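Local coordinates for protein alkylhalidase CmlS (Streptomyces venezuelae, PDB 3I3L) that acts as a flavin-dependent halogenase in chloramphenicol biosynthesis, carrying an FAD cofactor that is covalently bound to the protein, at residues F311-A316 and V336-A341; N471-F476 and R557-G562; V163-V166 and E171-T174. All coordinates share one frame; numbering follows the deposited sequence.

Contact 1: F311-A316 and V336-A341; sequences FLCGDA and VSAAAA. With FAD (flavin-adenine dinucleotide), chain B.
Ala-338 turns its methyl toward the end of strand 310-312 and the loop that follows it, and meets two side chains there. Its CB lies 3.4 Å from the SG of Cys-313 and 3.9 Å from the CB of Phe-311. The sulfur reaches this methyl because it stands beside its own backbone N, anti to the carbonyl carbon (chi1 -59°). A bare methyl suits the place, since the strand and helix come close here, the CA atoms of Phe-311 and Ala-338 being 6.4 Å apart. Ala-339, one residue on, faces the other way and packs against Thr-41 and Leu-42 of helix 33-44. The next turn brings round Ala-341, whose CB touches the far end of the Phe-311 ring, 3.5 Å from CE1. Both methyls approach that ring obliquely, while His-356 stacks on it and Tyr-359 meets it edge-to-face, so the aromatic fills a buried site between helices 327-347 and 352-382.

Strand 310-312 belongs to the sheet that also holds strand 25-29, which leads into what is probably a Rossmann-type GxGxxG turn. The Gly-Asp beyond strand 310-312 is consistent with the GD motif of flavoprotein hydroxylases, to which flavin-dependent halogenases are related in fold. Gly-314 has a positive phi and passes within 3.5 Å, CA to O1P, of the FAD phosphate, where a side chain would collide. The turn then offers the N-H of Asp-315 to O1P at 3.0 Å, with an N-H...O angle of 154°. On the same residue, OD1 accepts a hydrogen bond from the ribityl O3' at 2.7 Å, so backbone and carboxylate grip neighbouring parts of the cofactor. With an alanine here the carboxylate is gone, which is likely to leave O3' without its acceptor and the ribityl chain freer to turn.

Contact 2: N471-F476 and R557-G562; sequences NSITRF and RLMEAG
Met-559 leaves its helix extended about the second torsion (chi2 176°) and then bends at the sulfur (chi3 74°), a course that carries SD and CE across to Ile-473 and Phe-476. Ile-473 answers with CG1 anti to its carbonyl carbon and CD1 anti to its CA, and the two chains reach toward each other tip to tip, CD1 to CE at 3.8 Å. The sulfur lies 4.0 Å from CE1 of Phe-476 and 82° off the ring normal, a Met-aromatic contact made at the ring edge, with the two side chains crossing at about a right angle. Ile-473 also braces the ring within its own strand: its CG2 sits 3.5 Å above the ring plane, over the centre. One branch of the isoleucine thus lies on the aromatic face while the other meets the methionine.

The contact joins helix 551-560 to an edge strand, 473-478, of a small antiparallel sheet in the C-terminal domain, and Leu-564 of the neighbouring strand touches both Phe-476 and Met-559. The helix closes in a Schellman motif at Gly-562, where positive phi suits a residue without a side chain.

Long, flexible methionine suits a gap that backbones 9.8 Å apart at CA of Phe-476 and Met-559 could not close directly. With no hydrogen bond between the two segments, their contact depends on apolar fit and on the polarisable sulfur beside the ring's edge.

Contact 3: V163-V166 and E171-T174; sequences VLTV and ESVT
Val-166 and Val-173 form a hydrogen-bonded pair on strands that run antiparallel at 162°, with the axes of their short segments 4.6 Å apart. Each gives its N-H to the other's carbonyl: Val-166 N to Val-173 O at 2.7 Å, and Val-173 N to Val-166 O at 2.6 Å, the latter almost straight at 175°. Between such pairs the chains close up through CA-H...O contacts, as from the CA of Thr-174 to the O of Leu-164 at 3.4 Å.

Side chains alternate between the two faces. On the face of Thr-165 and Thr-174, a non-hydrogen-bonded pair, the threonines lie obliquely to each other with their OG1 atoms 3.9 Å apart, too far for a hydrogen bond. Thr-165 has CG2 anti to its backbone N, which directs this methyl to the CB of Ser-172, also at 3.9 Å. Val-163 adds its CG1 to the CG2 of Thr-174 at 4.4 Å. Beta-branched residues suit this extended backbone, and the hydroxyls suit a face that is partly open to solvent.

Val-166 and Val-173 occupy the other face, where CG1 of Val-166 comes 4.5 Å from CB of Val-173. Buried Leu-164 lies on this face too, and both Leu-164 and Val-166 press on Val-151 of the adjoining strand. The backbone N of Val-151 hydrogen-bonds FAD, so these apolar side chains stand in a second shell behind the cofactor. The arrangement is a beta hairpin, strands 162-168 and 171-177, forming two of the three strands of a small antiparallel sheet within the FAD-binding domain.

How the contacts relate
Along the chain contact 3 comes first, contact 1 follows and contact 2 is last, each closing before the next opens. Contacts 1 and 3 both belong to the FAD-binding domain, with centres about 22 Å apart and nearest atoms about 10 Å apart. They involve separate sheets that approach the same cofactor: 311-316 binds it directly, while 163-166 backs a strand that does. Contact 2 is in the C-terminal domain, its centre about 34 Å from that of contact 1 and about 56 Å from that of contact 3, on the opposite side of the chain's centre from the hairpin. Cofactor binding and the C-terminal helix-strand packing are thus spatially separate.

Contact 1: F311-A316 and V336-A341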
loop_
_atom_site.group_PDB
_atom_site.type_symbol
_atom_site.label_atom_id
_atom_site.label_comp_id
_atom_site.label_asym_id
_atom_site.label_seq_id
_atom_site.Cartn_x
_atom_site.Cartn_y
_atom_site.Cartn_z
ATOM N N PHE A 311 -0.646 -19.413 -1.695
ATOM C CA PHE A 311 -0.831 -18.000 -1.764
ATOM C C PHE A 311 0.555 -17.358 -1.575
ATOM O O PHE A 311 1.321 -17.794 -0.740
ATOM C CB PHE A 311 -1.770 -17.506 -0.629
ATOM C CG PHE A 311 -3.213 -17.937 -0.809
ATOM C CD1 PHE A 311 -4.154 -17.052 -1.263
ATOM C CD2 PHE A 311 -3.591 -19.248 -0.566
ATOM C CE1 PHE A 311 -5.436 -17.414 -1.522
ATOM C CE2 PHE A 311 -4.944 -19.637 -0.765
ATOM C CZ PHE A 311 -5.847 -18.741 -1.243
ATOM N N LEU A 312 0.845 -16.286 -2.344
ATOM C CA LEU A 312 1.994 -15.434 -2.086
ATOM C C LEU A 312 1.527 -14.170 -1.367
ATOM O O LEU A 312 0.522 -13.554 -1.783
ATOM C CB LEU A 312 2.685 -15.049 -3.417
ATOM C CG LEU A 312 2.874 -16.146 -4.482
ATOM C CD1 LEU A 312 3.511 -15.567 -5.710
ATOM C CD2 LEU A 312 3.717 -17.397 -3.959
ATOM N N CYS A 313 2.243 -13.762 -0.300
ATOM C CA CYS A 313 1.888 -12.562 0.456
ATOM C C CYS A 313 3.113 -11.617 0.594
ATOM O O CYS A 313 4.248 -12.093 0.685
ATOM C CB CYS A 313 1.415 -12.932 1.887
ATOM S SG CYS A 313 -0.020 -14.018 1.946
ATOM N N GLY A 314 2.892 -10.291 0.601
ATOM C CA GLY A 314 3.971 -9.352 0.796
ATOM C C GLY A 314 4.979 -9.373 -0.346
ATOM O O GLY A 314 4.604 -9.637 -1.453
ATOM N N ASP A 315 6.260 -9.113 -0.052
ATOM C CA ASP A 315 7.268 -8.991 -1.127
ATOM C C ASP A 315 7.367 -10.283 -1.933
ATOM O O ASP A 315 7.804 -10.259 -3.077
ATOM C CB ASP A 315 8.653 -8.643 -0.571
ATOM C CG ASP A 315 8.755 -7.225 -0.040
ATOM O OD1 ASP A 315 7.770 -6.455 -0.048
ATOM O OD2 ASP A 315 9.813 -6.900 0.465
ATOM N N ALA A 316 6.938 -11.415 -1.359
ATOM C CA ALA A 316 6.958 -12.673 -2.098
ATOM C C ALA A 316 6.058 -12.578 -3.329
ATOM O O ALA A 316 6.286 -13.265 -4.332
ATOM C CB ALA A 316 6.524 -13.909 -1.173
ATOM N N VAL A 336 -3.653 -11.026 5.787
ATOM C CA VAL A 336 -5.019 -11.161 6.297
ATOM C C VAL A 336 -5.920 -11.714 5.231
ATOM O O VAL A 336 -6.768 -12.594 5.530
ATOM C CB VAL A 336 -5.575 -9.811 6.806
ATOM C CG1 VAL A 336 -7.097 -9.846 6.891
ATOM C CG2 VAL A 336 -4.967 -9.466 8.201
ATOM N N SER A 337 -5.765 -11.256 3.998
ATOM C CA SER A 337 -6.644 -11.758 2.902
ATOM C C SER A 337 -6.376 -13.198 2.556
ATOM O O SER A 337 -7.284 -13.952 2.192
ATOM C CB SER A 337 -6.473 -10.910 1.627
ATOM O OG SER A 337 -6.872 -9.588 1.891
ATOM N N ALA A 338 -5.112 -13.581 2.593
ATOM C CA ALA A 338 -4.756 -14.955 2.214
ATOM C C ALA A 338 -5.285 -15.921 3.300
ATOM O O ALA A 338 -5.745 -16.979 2.970
ATOM C CB ALA A 338 -3.215 -15.146 2.097
ATOM N N ALA A 339 -5.173 -15.515 4.573
ATOM C CA ALA A 339 -5.761 -16.242 5.686
ATOM C C ALA A 339 -7.300 -16.441 5.484
ATOM O O ALA A 339 -7.809 -17.558 5.571
ATOM C CB ALA A 339 -5.471 -15.487 7.005
ATOM N N ALA A 340 -8.021 -15.364 5.217
ATOM C CA ALA A 340 -9.452 -15.441 5.068
ATOM C C ALA A 340 -9.770 -16.297 3.869
ATOM O O ALA A 340 -10.777 -17.021 3.859
ATOM C CB ALA A 340 -10.034 -14.028 4.911
ATOM N N ALA A 341 -8.944 -16.187 2.822
ATOM C CA ALA A 341 -9.164 -16.953 1.593
ATOM C C ALA A 341 -9.027 -18.449 1.851
ATOM O O ALA A 341 -9.838 -19.242 1.367
ATOM C CB ALA A 341 -8.127 -16.516 0.491
HETATM P PA FAD B . 10.259 -9.630 4.751
HETATM O O1A FAD B . 11.457 -9.675 3.831
HETATM O O2A FAD B . 10.187 -8.481 5.696
HETATM O O5B FAD B . 10.223 -11.030 5.592
HETATM C C5B FAD B . 10.443 -12.263 4.939
HETATM C C4B FAD B . 11.127 -13.290 5.870
HETATM O O4B FAD B . 11.213 -14.540 5.147
HETATM C C3B FAD B . 12.539 -12.904 6.239
HETATM O O3B FAD B . 12.648 -12.787 7.625
HETATM C C2B FAD B . 13.411 -14.062 5.728
HETATM O O2B FAD B . 14.359 -14.438 6.677
HETATM C C1B FAD B . 12.415 -15.187 5.492
HETATM N N9A FAD B . 12.711 -16.149 4.447
HETATM C C8A FAD B . 13.136 -15.893 3.178
HETATM N N7A FAD B . 13.256 -17.065 2.517
HETATM C C5A FAD B . 12.994 -18.081 3.372
HETATM C C6A FAD B . 12.992 -19.455 3.212
HETATM N N6A FAD B . 13.284 -20.006 2.048
HETATM N N1A FAD B . 12.621 -20.224 4.282
HETATM C C2A FAD B . 12.299 -19.671 5.496
HETATM N N3A FAD B . 12.295 -18.317 5.631
HETATM C C4A FAD B . 12.635 -17.528 4.588
HETATM N N1 FAD B . 8.056 -0.758 3.860
HETATM C C2 FAD B . 7.315 0.070 4.687
HETATM O O2 FAD B . 6.211 -0.323 5.040
HETATM N N3 FAD B . 7.785 1.295 5.079
HETATM C C4 FAD B . 9.013 1.737 4.664
HETATM O O4 FAD B . 9.434 2.871 5.063
HETATM C C4X FAD B . 9.756 0.927 3.803
HETATM N N5 FAD B . 10.994 1.330 3.384
HETATM C C5X FAD B . 11.761 0.478 2.623
HETATM C C6 FAD B . 13.026 0.888 2.177
HETATM C C7 FAD B . 13.754 0.065 1.352
HETATM C C7M FAD B . 15.128 0.467 0.871
HETATM C C8 FAD B . 13.232 -1.183 1.027
HETATM C C8M FAD B . 14.022 -2.141 0.228
HETATM C C9 FAD B . 11.955 -1.590 1.426
HETATM C C9A FAD B . 11.238 -0.727 2.241
HETATM N N10 FAD B . 10.018 -1.161 2.675
HETATM C C10 FAD B . 9.255 -0.333 3.408
HETATM C "C1'" FAD B . 9.521 -2.434 2.078
HETATM C "C2'" FAD B . 9.196 -3.425 3.171
HETATM O "O2'" FAD B . 10.282 -3.506 4.003
HETATM C "C3'" FAD B . 8.769 -4.790 2.701
HETATM O "O3'" FAD B . 7.611 -4.667 1.904
HETATM C "C4'" FAD B . 8.413 -5.709 3.917
HETATM O "O4'" FAD B . 9.548 -6.035 4.671
HETATM C "C5'" FAD B . 7.832 -7.022 3.410
HETATM O "O5'" FAD B . 7.439 -7.828 4.483
HETATM P P FAD B . 7.444 -9.382 4.202
HETATM O O1P FAD B . 6.772 -9.656 2.875
HETATM O O2P FAD B . 6.947 -10.123 5.439
HETATM O O3P FAD B . 8.978 -9.760 3.850
#

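Contact 2: N471-F476 and R557-G562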
loop_
_atom_site.group_PDB
_atom_site.type_symbol
_atom_site.label_atom_id
_atom_site.label_comp_id
_atom_site.label_asym_id
_atom_site.label_seq_id
_atom_site.Cartn_x
_atom_site.Cartn_y
_atom_site.Cartn_z
ATOM N N ASN A 471 -23.405 18.721 -7.984
ATOM C CA ASN A 471 -24.679 19.467 -8.029
ATOM C C ASN A 471 -25.006 19.925 -9.432
ATOM O O ASN A 471 -26.186 20.050 -9.768
ATOM C CB ASN A 471 -24.706 20.655 -7.026
ATOM C CG ASN A 471 -24.884 20.200 -5.565
ATOM O OD1 ASN A 471 -24.522 20.914 -4.633
ATOM N ND2 ASN A 471 -25.438 19.013 -5.370
ATOM N N SER A 472 -23.970 20.118 -10.253
ATOM C CA SER A 472 -24.162 20.597 -11.611
ATOM C C SER A 472 -24.621 19.488 -12.549
ATOM O O SER A 472 -24.860 19.742 -13.729
ATOM C CB SER A 472 -22.880 21.217 -12.179
ATOM O OG SER A 472 -21.974 20.191 -12.509
ATOM N N ILE A 473 -24.706 18.271 -12.027
ATOM C CA ILE A 473 -25.038 17.119 -12.843
ATOM C C ILE A 473 -26.548 16.949 -12.936
ATOM O O ILE A 473 -27.209 16.480 -12.011
ATOM C CB ILE A 473 -24.403 15.819 -12.311
ATOM C CG1 ILE A 473 -22.866 15.867 -12.518
ATOM C CG2 ILE A 473 -25.015 14.591 -12.972
ATOM C CD1 ILE A 473 -22.142 14.710 -11.855
ATOM N N THR A 474 -27.066 17.317 -14.090
ATOM C CA THR A 474 -28.486 17.274 -14.344
ATOM C C THR A 474 -28.857 16.040 -15.127
ATOM O O THR A 474 -30.036 15.718 -15.251
ATOM C CB THR A 474 -28.943 18.552 -15.099
ATOM O OG1 THR A 474 -28.168 18.704 -16.293
ATOM C CG2 THR A 474 -28.721 19.797 -14.221
ATOM N N ARG A 475 -27.866 15.354 -15.687
ATOM C CA ARG A 475 -28.148 14.094 -16.368
ATOM C C ARG A 475 -27.059 13.025 -16.191
ATOM O O ARG A 475 -25.896 13.295 -16.495
ATOM C CB ARG A 475 -28.372 14.378 -17.861
ATOM C CG ARG A 475 -28.464 13.135 -18.730
ATOM C CD ARG A 475 -28.562 13.534 -20.184
ATOM N NE ARG A 475 -28.713 12.388 -21.079
ATOM C CZ ARG A 475 -28.529 12.476 -22.400
ATOM N NH1 ARG A 475 -28.693 11.400 -23.183
ATOM N NH2 ARG A 475 -28.164 13.642 -22.950
ATOM N N PHE A 476 -27.433 11.826 -15.730
ATOM C CA PHE A 476 -26.484 10.705 -15.642
ATOM C C PHE A 476 -26.771 9.694 -16.737
ATOM O O PHE A 476 -27.931 9.413 -17.010
ATOM C CB PHE A 476 -26.578 9.941 -14.286
ATOM C CG PHE A 476 -25.809 10.564 -13.151
ATOM C CD1 PHE A 476 -24.437 10.691 -13.214
ATOM C CD2 PHE A 476 -26.470 11.002 -11.995
ATOM C CE1 PHE A 476 -23.708 11.225 -12.155
ATOM C CE2 PHE A 476 -25.769 11.564 -10.940
ATOM C CZ PHE A 476 -24.373 11.667 -11.013
ATOM N N ARG A 557 -17.755 6.779 -6.403
ATOM C CA ARG A 557 -17.134 5.507 -6.759
ATOM C C ARG A 557 -17.675 4.975 -8.087
ATOM O O ARG A 557 -16.912 4.501 -8.903
ATOM C CB ARG A 557 -17.282 4.466 -5.643
ATOM C CG ARG A 557 -16.258 4.627 -4.505
ATOM C CD ARG A 557 -14.862 4.870 -5.098
ATOM N NE ARG A 557 -13.860 5.303 -4.112
ATOM C CZ ARG A 557 -13.592 6.569 -3.769
ATOM N NH1 ARG A 557 -12.640 6.817 -2.879
ATOM N NH2 ARG A 557 -14.258 7.589 -4.296
ATOM N N LEU A 558 -18.976 5.106 -8.318
ATOM C CA LEU A 558 -19.563 4.679 -9.615
ATOM C C LEU A 558 -19.026 5.493 -10.771
ATOM O O LEU A 558 -18.886 4.985 -11.893
ATOM C CB LEU A 558 -21.097 4.684 -9.591
ATOM C CG LEU A 558 -21.699 3.545 -8.777
ATOM C CD1 LEU A 558 -23.129 3.898 -8.289
ATOM C CD2 LEU A 558 -21.642 2.197 -9.545
ATOM N N MET A 559 -18.719 6.750 -10.511
ATOM C CA MET A 559 -18.153 7.578 -11.540
ATOM C C MET A 559 -16.728 7.078 -11.835
ATOM O O MET A 559 -16.412 6.838 -12.995
ATOM C CB MET A 559 -18.216 9.085 -11.191
ATOM C CG MET A 559 -19.671 9.676 -11.283
ATOM S SD MET A 559 -19.948 11.375 -10.803
ATOM C CE MET A 559 -19.266 12.199 -12.130
ATOM N N GLU A 560 -15.897 6.926 -10.789
ATOM C CA GLU A 560 -14.511 6.425 -10.943
ATOM C C GLU A 560 -14.460 5.015 -11.576
ATOM O O GLU A 560 -13.532 4.702 -12.305
ATOM C CB GLU A 560 -13.749 6.389 -9.614
ATOM C CG GLU A 560 -13.241 7.725 -9.148
ATOM C CD GLU A 560 -13.102 7.828 -7.616
ATOM O OE1 GLU A 560 -13.484 6.872 -6.885
ATOM O OE2 GLU A 560 -12.618 8.889 -7.139
ATOM N N ALA A 561 -15.473 4.198 -11.296
ATOM C CA ALA A 561 -15.582 2.863 -11.880
ATOM C C ALA A 561 -15.982 2.904 -13.345
ATOM O O ALA A 561 -15.971 1.865 -13.997
ATOM C CB ALA A 561 -16.561 2.036 -11.116
ATOM N N GLY A 562 -16.330 4.086 -13.863
ATOM C CA GLY A 562 -16.790 4.230 -15.242
ATOM C C GLY A 562 -18.201 3.700 -15.483
ATOM O O GLY A 562 -18.641 3.617 -16.620
#

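Contact 3: V163-V166 and E171-T174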
loop_
_atom_site.group_PDB
_atom_site.type_symbol
_atom_site.label_atom_id
_atom_site.label_comp_id
_atom_site.label_asym_id
_atom_site.label_seq_id
_atom_site.Cartn_x
_atom_site.Cartn_y
_atom_site.Cartn_z
ATOM N N VAL A 163 4.066 -30.361 -0.284
ATOM C CA VAL A 163 5.202 -30.890 0.463
ATOM C C VAL A 163 6.414 -29.993 0.499
ATOM O O VAL A 163 6.999 -29.765 -0.483
ATOM C CB VAL A 163 5.598 -32.287 -0.064
ATOM C CG1 VAL A 163 6.699 -32.905 0.820
ATOM C CG2 VAL A 163 4.363 -33.186 -0.090
ATOM N N LEU A 164 6.835 -29.571 1.682
ATOM C CA LEU A 164 8.003 -28.702 1.829
ATOM C C LEU A 164 9.248 -29.464 2.236
ATOM O O LEU A 164 9.174 -30.377 3.053
ATOM C CB LEU A 164 7.717 -27.645 2.912
ATOM C CG LEU A 164 6.973 -26.372 2.459
ATOM C CD1 LEU A 164 5.703 -26.694 1.859
ATOM C CD2 LEU A 164 6.761 -25.517 3.661
ATOM N N THR A 165 10.391 -29.088 1.693
ATOM C CA THR A 165 11.630 -29.568 2.274
ATOM C C THR A 165 12.233 -28.466 3.081
ATOM O O THR A 165 12.317 -27.331 2.611
ATOM C CB THR A 165 12.619 -30.100 1.260
ATOM O OG1 THR A 165 11.996 -31.145 0.523
ATOM C CG2 THR A 165 13.856 -30.673 1.964
ATOM N N VAL A 166 12.668 -28.818 4.289
ATOM C CA VAL A 166 13.137 -27.890 5.345
ATOM C C VAL A 166 14.511 -28.359 5.888
ATOM O O VAL A 166 14.742 -29.575 6.053
ATOM C CB VAL A 166 12.073 -27.956 6.461
ATOM C CG1 VAL A 166 12.655 -28.042 7.793
ATOM C CG2 VAL A 166 11.035 -26.848 6.295
ATOM N N GLU A 171 20.161 -31.670 8.516
ATOM C CA GLU A 171 19.339 -32.646 7.828
ATOM C C GLU A 171 18.211 -31.946 7.042
ATOM O O GLU A 171 17.544 -31.036 7.560
ATOM C CB GLU A 171 18.710 -33.611 8.839
ATOM C CG GLU A 171 19.713 -34.301 9.814
ATOM C CD GLU A 171 19.021 -35.151 10.911
ATOM O OE1 GLU A 171 19.723 -35.613 11.854
ATOM O OE2 GLU A 171 17.779 -35.354 10.834
ATOM N N SER A 172 18.011 -32.377 5.801
ATOM C CA SER A 172 16.752 -32.128 5.134
ATOM C C SER A 172 15.616 -32.903 5.825
ATOM O O SER A 172 15.699 -34.094 5.986
ATOM C CB SER A 172 16.809 -32.489 3.649
ATOM O OG SER A 172 17.792 -31.716 2.987
ATOM N N VAL A 173 14.565 -32.204 6.226
ATOM C CA VAL A 173 13.360 -32.835 6.682
ATOM C C VAL A 173 12.182 -32.396 5.808
ATOM O O VAL A 173 12.085 -31.243 5.381
ATOM C CB VAL A 173 13.087 -32.474 8.143
ATOM C CG1 VAL A 173 11.731 -32.959 8.558
ATOM C CG2 VAL A 173 14.164 -33.174 9.064
ATOM N N THR A 174 11.221 -33.294 5.657
ATOM C CA THR A 174 10.145 -33.151 4.743
ATOM C C THR A 174 8.846 -32.965 5.508
ATOM O O THR A 174 8.614 -33.644 6.481
ATOM C CB THR A 174 10.203 -34.439 3.870
ATOM O OG1 THR A 174 10.662 -34.121 2.570
ATOM C CG2 THR A 174 8.941 -35.174 3.820
#